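PDB 5UUJ: AlkZ from Streptomyces sahachiroi, which belongs to the AlkZ-like family of DNA glycosylases, which is grouped with helix-turn-helix (HTH) proteins. Local coordinates for residues Pro319-Asp324 / Glu347-Lys352; Val300-Glu305 / Thr341-Thr346. One frame throughout, in Å; residues are numbered along the deposited sequence.

Interactions 1 and 2 lie about 11 Å apart, centre to centre, on the same side of the chain's centre, and both reach the mixed sheet that contains strands 320-323, 326-334 and 337-342. Along the chain their segments alternate: 300-305, 319-324, 341-346, then 347-352, the last two following each other without a gap. The chain leaving strand 337-342 therefore first packs F343 toward the 300-305 loop in interaction 2, then passes strand 320-323 in interaction 1 before entering helix 351-365. Together the two contacts join this strand-to-helix connection to two earlier parts of the AlkZ-like chain.

Interaction 1: Pro319-Asp324 / Glu347-Lys352; sequences PVVVKD and ERLPVK
K323, the last residue of strand 320-323, meets L349 with its aliphatic chain and E347 with its charged end. It has the largest share of the buried surface, followed by L349. The CD methylene of K323 lies 4.1 Å from CD2 of L349, an apolar touch that uses the middle of the lysine and leaves its ammonium beyond the leucine. With CG anti to the backbone N (chi1 177°), the chain runs out nearly straight and bends only at its last torsion, chi4 -64°, which sets NZ between two acids. E347 crosses it at about a right angle, and its OE1 stands 3.8 Å from NZ of K323, a long salt bridge. From the next residue, just past the strand, OD2 of D324 approaches NZ of K323 at 3.4 Å, a weak hydrogen bond within a second salt bridge. A lysine suits this place because its methylenes can pack while its charge probably offsets the two carboxylates. D324 is itself held by G280, whose backbone N bonds OD1, while R10 makes a long, weak ion pair with OD2 of D324.

L349 also reaches deeper. Its CD1 is 4.2 Å from CG1 of V321, and both residues touch V340 of strand 337-342. V321 is buried; beta-branched valine suits the strand, and its apolar side chain suits the interior. P350 follows at the N-cap position of helix 351-365. The whole is a strand-to-helix connection packed against a mixed beta sheet: a leucine set on the sheet's valines, with a salt-bridge network of K323, D324 and E347 at its border.

Interaction 2: Val300-Glu305 / Thr341-Thr346; sequences VVLAPE and TPFPDT
L302 and F343 make the packed part of this contact, both buried. CD1 of L302 lies 4.0 Å from CE2 of F343 and almost as near to CZ, so one methyl sits obliquely at the far end of the ring. The two side chains cross at about a right angle. With CG anti to the carbonyl carbon (chi1 -57°), the F343 ring is carried toward the 300-305 loop, where V327 of strand 326-334 and V310 of helix 307-310 touch both residues. A branched aliphatic and a flat ring suit such a place, since neither brings a polar group into it.

The other side is loose and exposed. OE2 of E305 and OD2 of D345 stand 4.4 Å apart, like charges with no hydrogen bond between them. D345 belongs to the type I turn from F343 to T346, which T346 N closes onto F343 O. The stronger partner of D345 is H306, whose NE2 bonds OD1 of D345 and whose ring stacks on F343. Attraction between the two segments is therefore apolar, through the leucine and the phenylalanine, while the neighbouring acids probably disfavour closer approach, and D345 is held instead by its hydrogen bond to H306.

Interaction 1: Pro319-Asp324 / Glu347-Lys352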
ATOM      1  N   PRO A 319      11.157  -8.523  -5.474  1.00 17.76           N
ATOM      2  CA  PRO A 319      10.148  -9.359  -6.129  1.00 14.69           C
ATOM      3  C   PRO A 319      10.235 -10.774  -5.576  1.00 15.25           C
ATOM      4  O   PRO A 319      11.338 -11.209  -5.247  1.00 15.21           O
ATOM      5  CB  PRO A 319      10.537  -9.303  -7.612  1.00 15.47           C
ATOM      6  CG  PRO A 319      11.389  -8.075  -7.747  1.00 18.91           C
ATOM      7  CD  PRO A 319      12.103  -7.934  -6.439  1.00 15.72           C
ATOM      8  N   VAL A 320       9.109 -11.474  -5.467  1.00 14.13           N
ATOM      9  CA  VAL A 320       9.100 -12.778  -4.817  1.00 14.69           C
ATOM     10  C   VAL A 320       8.450 -13.858  -5.666  1.00 18.22           C
ATOM     11  O   VAL A 320       7.563 -13.594  -6.483  1.00 13.89           O
ATOM     12  CB  VAL A 320       8.372 -12.725  -3.454  1.00 14.47           C
ATOM     13  CG1 VAL A 320       9.202 -11.950  -2.442  1.00 15.47           C
ATOM     14  CG2 VAL A 320       6.981 -12.116  -3.602  1.00 14.25           C
ATOM     15  N   VAL A 321       8.932 -15.080  -5.463  1.00 17.91           N
ATOM     16  CA  VAL A 321       8.314 -16.274  -6.008  1.00 15.44           C
ATOM     17  C   VAL A 321       7.379 -16.845  -4.954  1.00 17.17           C
ATOM     18  O   VAL A 321       7.823 -17.238  -3.873  1.00 21.52           O
ATOM     19  CB  VAL A 321       9.360 -17.334  -6.397  1.00 22.16           C
ATOM     20  CG1 VAL A 321       8.696 -18.517  -7.098  1.00 18.64           C
ATOM     21  CG2 VAL A 321      10.435 -16.721  -7.273  1.00 18.46           C
ATOM     22  N   VAL A 322       6.089 -16.878  -5.261  1.00 16.45           N
ATOM     23  CA  VAL A 322       5.102 -17.445  -4.351  1.00 18.13           C
ATOM     24  C   VAL A 322       4.668 -18.823  -4.843  1.00 21.70           C
ATOM     25  O   VAL A 322       4.203 -18.969  -5.973  1.00 22.87           O
ATOM     26  CB  VAL A 322       3.873 -16.529  -4.211  1.00 16.32           C
ATOM     27  CG1 VAL A 322       2.909 -17.089  -3.179  1.00 22.91           C
ATOM     28  CG2 VAL A 322       4.301 -15.125  -3.814  1.00 21.23           C
ATOM     29  N   LYS A 323       4.841 -19.830  -3.990  1.00 27.07           N
ATOM     30  CA  LYS A 323       4.409 -21.192  -4.288  1.00 22.60           C
ATOM     31  C   LYS A 323       3.458 -21.688  -3.206  1.00 20.92           C
ATOM     32  O   LYS A 323       3.809 -21.726  -2.028  1.00 25.35           O
ATOM     33  CB  LYS A 323       5.609 -22.136  -4.406  1.00 25.34           C
ATOM     34  CG  LYS A 323       5.214 -23.592  -4.647  1.00 28.97           C
ATOM     35  CD  LYS A 323       6.393 -24.438  -5.091  1.00 32.27           C
ATOM     36  CE  LYS A 323       5.961 -25.859  -5.436  1.00 36.09           C
ATOM     37  NZ  LYS A 323       5.431 -26.597  -4.253  1.00 34.82           N
ATOM     38  N   ASP A 324       2.254 -22.069  -3.623  1.00 19.66           N
ATOM     39  CA  ASP A 324       1.205 -22.501  -2.706  1.00 21.54           C
ATOM     40  C   ASP A 324       0.919 -21.432  -1.649  1.00 16.98           C
ATOM     41  O   ASP A 324       0.554 -21.754  -0.521  1.00 16.61           O
ATOM     42  CB  ASP A 324       1.582 -23.825  -2.027  1.00 22.00           C
ATOM     43  CG  ASP A 324       1.873 -24.938  -3.026  1.00 25.95           C
ATOM     44  OD1 ASP A 324       1.474 -24.811  -4.202  1.00 24.23           O
ATOM     45  OD2 ASP A 324       2.502 -25.945  -2.634  1.00 29.89           O
ATOM     46  N   GLU A 347      11.523 -26.298  -2.650  1.00 54.32           N
ATOM     47  CA  GLU A 347      11.257 -27.423  -3.536  1.00 54.08           C
ATOM     48  C   GLU A 347      11.562 -27.054  -4.985  1.00 54.82           C
ATOM     49  O   GLU A 347      11.472 -25.888  -5.361  1.00 54.66           O
ATOM     50  CB  GLU A 347       9.798 -27.860  -3.403  1.00 56.58           C
ATOM     51  CG  GLU A 347       9.537 -29.300  -3.806  1.00 62.43           C
ATOM     52  CD  GLU A 347       8.058 -29.594  -3.983  1.00 63.08           C
ATOM     53  OE1 GLU A 347       7.323 -29.595  -2.974  1.00 63.44           O
ATOM     54  OE2 GLU A 347       7.629 -29.817  -5.135  1.00 63.02           O
ATOM     55  N   ARG A 348      11.919 -28.048  -5.794  1.00 65.53           N
ATOM     56  CA  ARG A 348      12.216 -27.812  -7.206  1.00 65.04           C
ATOM     57  C   ARG A 348      11.029 -27.172  -7.917  1.00 61.14           C
ATOM     58  O   ARG A 348       9.937 -27.736  -7.950  1.00 60.20           O
ATOM     59  CB  ARG A 348      12.597 -29.119  -7.905  1.00 68.53           C
ATOM     60  CG  ARG A 348      14.028 -29.155  -8.416  1.00 70.73           C
ATOM     61  CD  ARG A 348      14.329 -30.475  -9.109  1.00 74.76           C
ATOM     62  NE  ARG A 348      15.725 -30.579  -9.532  1.00 76.24           N
ATOM     63  CZ  ARG A 348      16.256 -31.654 -10.110  1.00 78.29           C
ATOM     64  NH1 ARG A 348      15.513 -32.730 -10.339  1.00 78.99           N
ATOM     65  NH2 ARG A 348      17.536 -31.657 -10.460  1.00 77.49           N
ATOM     66  N   LEU A 349      11.252 -25.991  -8.484  1.00 33.90           N
ATOM     67  CA  LEU A 349      10.195 -25.256  -9.171  1.00 35.44           C
ATOM     68  C   LEU A 349       9.968 -25.821 -10.575  1.00 37.21           C
ATOM     69  O   LEU A 349      10.912 -25.906 -11.359  1.00 37.93           O
ATOM     70  CB  LEU A 349      10.549 -23.771  -9.258  1.00 35.57           C
ATOM     71  CG  LEU A 349      10.960 -23.100  -7.943  1.00 36.86           C
ATOM     72  CD1 LEU A 349      11.333 -21.646  -8.176  1.00 35.11           C
ATOM     73  CD2 LEU A 349       9.851 -23.205  -6.908  1.00 34.46           C
ATOM     74  N   PRO A 350       8.720 -26.214 -10.897  1.00 45.07           N
ATOM     75  CA  PRO A 350       8.452 -26.721 -12.250  1.00 46.38           C
ATOM     76  C   PRO A 350       8.770 -25.683 -13.323  1.00 42.74           C
ATOM     77  O   PRO A 350       8.142 -24.628 -13.357  1.00 46.00           O
ATOM     78  CB  PRO A 350       6.952 -27.042 -12.222  1.00 46.63           C
ATOM     79  CG  PRO A 350       6.618 -27.205 -10.785  1.00 47.04           C
ATOM     80  CD  PRO A 350       7.517 -26.266 -10.046  1.00 43.24           C
ATOM     81  N   VAL A 351       9.727 -25.992 -14.191  1.00 38.54           N
ATOM     82  CA  VAL A 351      10.258 -25.009 -15.130  1.00 36.34           C
ATOM     83  C   VAL A 351       9.184 -24.439 -16.059  1.00 35.42           C
ATOM     84  O   VAL A 351       9.223 -23.262 -16.413  1.00 33.48           O
ATOM     85  CB  VAL A 351      11.397 -25.615 -15.982  1.00 35.90           C
ATOM     86  CG1 VAL A 351      10.873 -26.706 -16.912  1.00 41.52           C
ATOM     87  CG2 VAL A 351      12.112 -24.526 -16.771  1.00 39.53           C
ATOM     88  N   LYS A 352       8.217 -25.264 -16.439  1.00 39.41           N
ATOM     89  CA  LYS A 352       7.195 -24.830 -17.382  1.00 38.74           C
ATOM     90  C   LYS A 352       6.208 -23.873 -16.722  1.00 36.73           C
ATOM     91  O   LYS A 352       5.721 -22.940 -17.358  1.00 35.65           O
ATOM     92  CB  LYS A 352       6.469 -26.041 -17.969  1.00 40.93           C
ATOM     93  CG  LYS A 352       7.340 -26.845 -18.930  1.00 45.56           C
ATOM     94  CD  LYS A 352       6.614 -28.053 -19.496  1.00 49.96           C
ATOM     95  CE  LYS A 352       7.456 -28.747 -20.559  1.00 54.73           C
ATOM     96  NZ  LYS A 352       6.790 -29.962 -21.111  1.00 58.39           N
TER

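Interaction 2: Val300-Glu305 / Thr341-Thr346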
ATOM      1  N   VAL A 300       4.373 -17.339   8.614  1.00 22.10           N
ATOM      2  CA  VAL A 300       3.677 -18.414   7.905  1.00 20.00           C
ATOM      3  C   VAL A 300       3.790 -18.217   6.396  1.00 19.36           C
ATOM      4  O   VAL A 300       3.640 -19.167   5.631  1.00 21.96           O
ATOM      5  CB  VAL A 300       2.182 -18.517   8.293  1.00 20.17           C
ATOM      6  CG1 VAL A 300       2.030 -18.704   9.798  1.00 21.36           C
ATOM      7  CG2 VAL A 300       1.397 -17.302   7.807  1.00 20.50           C
ATOM      8  N   VAL A 301       4.059 -16.984   5.976  1.00 20.32           N
ATOM      9  CA  VAL A 301       4.234 -16.666   4.560  1.00 20.73           C
ATOM     10  C   VAL A 301       5.710 -16.688   4.174  1.00 22.97           C
ATOM     11  O   VAL A 301       6.080 -17.203   3.116  1.00 20.31           O
ATOM     12  CB  VAL A 301       3.642 -15.286   4.220  1.00 17.76           C
ATOM     13  CG1 VAL A 301       3.935 -14.901   2.765  1.00 19.55           C
ATOM     14  CG2 VAL A 301       2.145 -15.282   4.486  1.00 19.63           C
ATOM     15  N   LEU A 302       6.543 -16.119   5.041  1.00 22.04           N
ATOM     16  CA  LEU A 302       7.969 -15.971   4.776  1.00 19.46           C
ATOM     17  C   LEU A 302       8.786 -16.423   5.980  1.00 23.44           C
ATOM     18  O   LEU A 302       8.733 -15.808   7.044  1.00 24.26           O
ATOM     19  CB  LEU A 302       8.294 -14.517   4.426  1.00 20.29           C
ATOM     20  CG  LEU A 302       9.775 -14.138   4.305  1.00 26.38           C
ATOM     21  CD1 LEU A 302      10.483 -14.979   3.251  1.00 23.33           C
ATOM     22  CD2 LEU A 302       9.912 -12.658   3.985  1.00 21.01           C
ATOM     23  N   ALA A 303       9.539 -17.502   5.803  1.00 24.85           N
ATOM     24  CA  ALA A 303      10.358 -18.057   6.876  1.00 27.37           C
ATOM     25  C   ALA A 303      11.347 -17.014   7.406  1.00 28.64           C
ATOM     26  O   ALA A 303      11.963 -16.289   6.623  1.00 26.50           O
ATOM     27  CB  ALA A 303      11.099 -19.290   6.384  1.00 23.83           C
ATOM     28  N   PRO A 304      11.500 -16.931   8.739  1.00 33.04           N
ATOM     29  CA  PRO A 304      12.344 -15.879   9.319  1.00 33.00           C
ATOM     30  C   PRO A 304      13.797 -15.938   8.855  1.00 32.28           C
ATOM     31  O   PRO A 304      14.429 -14.892   8.714  1.00 38.34           O
ATOM     32  CB  PRO A 304      12.244 -16.134  10.829  1.00 33.90           C
ATOM     33  CG  PRO A 304      11.822 -17.553  10.959  1.00 36.90           C
ATOM     34  CD  PRO A 304      10.951 -17.826   9.774  1.00 31.78           C
ATOM     35  N   GLU A 305      14.315 -17.138   8.609  1.00 31.05           N
ATOM     36  CA  GLU A 305      15.711 -17.279   8.207  1.00 35.51           C
ATOM     37  C   GLU A 305      15.938 -16.808   6.769  1.00 33.58           C
ATOM     38  O   GLU A 305      17.078 -16.598   6.355  1.00 40.78           O
ATOM     39  CB  GLU A 305      16.180 -18.732   8.364  1.00 33.86           C
ATOM     40  CG  GLU A 305      15.546 -19.741   7.408  1.00 36.43           C
ATOM     41  CD  GLU A 305      14.266 -20.357   7.947  1.00 43.39           C
ATOM     42  OE1 GLU A 305      13.615 -19.738   8.820  1.00 42.08           O
ATOM     43  OE2 GLU A 305      13.914 -21.470   7.498  1.00 47.55           O
ATOM     44  N   THR A 341      15.905 -16.911  -8.095  1.00 22.59           N
ATOM     45  CA  THR A 341      16.788 -17.423  -7.052  1.00 21.05           C
ATOM     46  C   THR A 341      15.959 -17.997  -5.903  1.00 25.25           C
ATOM     47  O   THR A 341      15.576 -17.268  -4.989  1.00 23.45           O
ATOM     48  CB  THR A 341      17.721 -16.324  -6.505  1.00 21.87           C
ATOM     49  OG1 THR A 341      18.390 -15.669  -7.590  1.00 21.14           O
ATOM     50  CG2 THR A 341      18.757 -16.918  -5.556  1.00 21.38           C
ATOM     51  N   PRO A 342      15.659 -19.306  -5.953  1.00 26.52           N
ATOM     52  CA  PRO A 342      14.925 -19.905  -4.833  1.00 29.11           C
ATOM     53  C   PRO A 342      15.770 -19.973  -3.570  1.00 29.35           C
ATOM     54  O   PRO A 342      16.997 -19.945  -3.651  1.00 31.87           O
ATOM     55  CB  PRO A 342      14.593 -21.311  -5.341  1.00 26.30           C
ATOM     56  CG  PRO A 342      15.641 -21.603  -6.348  1.00 28.98           C
ATOM     57  CD  PRO A 342      15.941 -20.291  -7.009  1.00 31.19           C
ATOM     58  N   PHE A 343      15.115 -20.054  -2.419  1.00 28.50           N
ATOM     59  CA  PHE A 343      15.816 -20.269  -1.164  1.00 27.05           C
ATOM     60  C   PHE A 343      16.435 -21.667  -1.169  1.00 31.46           C
ATOM     61  O   PHE A 343      15.992 -22.535  -1.921  1.00 31.87           O
ATOM     62  CB  PHE A 343      14.864 -20.106   0.023  1.00 30.87           C
ATOM     63  CG  PHE A 343      14.175 -18.771   0.072  1.00 29.40           C
ATOM     64  CD1 PHE A 343      14.812 -17.625  -0.383  1.00 27.94           C
ATOM     65  CD2 PHE A 343      12.889 -18.661   0.572  1.00 24.37           C
ATOM     66  CE1 PHE A 343      14.177 -16.396  -0.337  1.00 25.53           C
ATOM     67  CE2 PHE A 343      12.249 -17.434   0.621  1.00 25.10           C
ATOM     68  CZ  PHE A 343      12.894 -16.300   0.165  1.00 24.04           C
ATOM     69  N   PRO A 344      17.463 -21.885  -0.333  1.00 35.23           N
ATOM     70  CA  PRO A 344      18.160 -23.178  -0.278  1.00 36.15           C
ATOM     71  C   PRO A 344      17.241 -24.382  -0.072  1.00 37.50           C
ATOM     72  O   PRO A 344      17.424 -25.399  -0.741  1.00 40.95           O
ATOM     73  CB  PRO A 344      19.100 -23.010   0.920  1.00 34.52           C
ATOM     74  CG  PRO A 344      19.375 -21.556   0.974  1.00 32.08           C
ATOM     75  CD  PRO A 344      18.101 -20.886   0.544  1.00 40.42           C
ATOM     76  N   ASP A 345      16.272 -24.268   0.830  1.00 47.67           N
ATOM     77  CA  ASP A 345      15.423 -25.403   1.192  1.00 47.63           C
ATOM     78  C   ASP A 345      14.110 -25.429   0.412  1.00 46.08           C
ATOM     79  O   ASP A 345      13.155 -26.091   0.815  1.00 47.16           O
ATOM     80  CB  ASP A 345      15.127 -25.379   2.693  1.00 49.24           C
ATOM     81  CG  ASP A 345      14.271 -24.195   3.100  1.00 53.73           C
ATOM     82  OD1 ASP A 345      14.284 -23.171   2.382  1.00 51.94           O
ATOM     83  OD2 ASP A 345      13.586 -24.286   4.142  1.00 58.44           O
ATOM     84  N   THR A 346      14.065 -24.710  -0.705  1.00 38.66           N
ATOM     85  CA  THR A 346      12.851 -24.624  -1.511  1.00 34.40           C
ATOM     86  C   THR A 346      12.747 -25.813  -2.461  1.00 36.82           C
ATOM     87  O   THR A 346      13.748 -26.280  -3.005  1.00 35.61           O
ATOM     88  CB  THR A 346      12.809 -23.301  -2.310  1.00 34.12           C
ATOM     89  OG1 THR A 346      12.591 -22.209  -1.410  1.00 35.15           O
ATOM     90  CG2 THR A 346      11.696 -23.306  -3.345  1.00 28.11           C
TER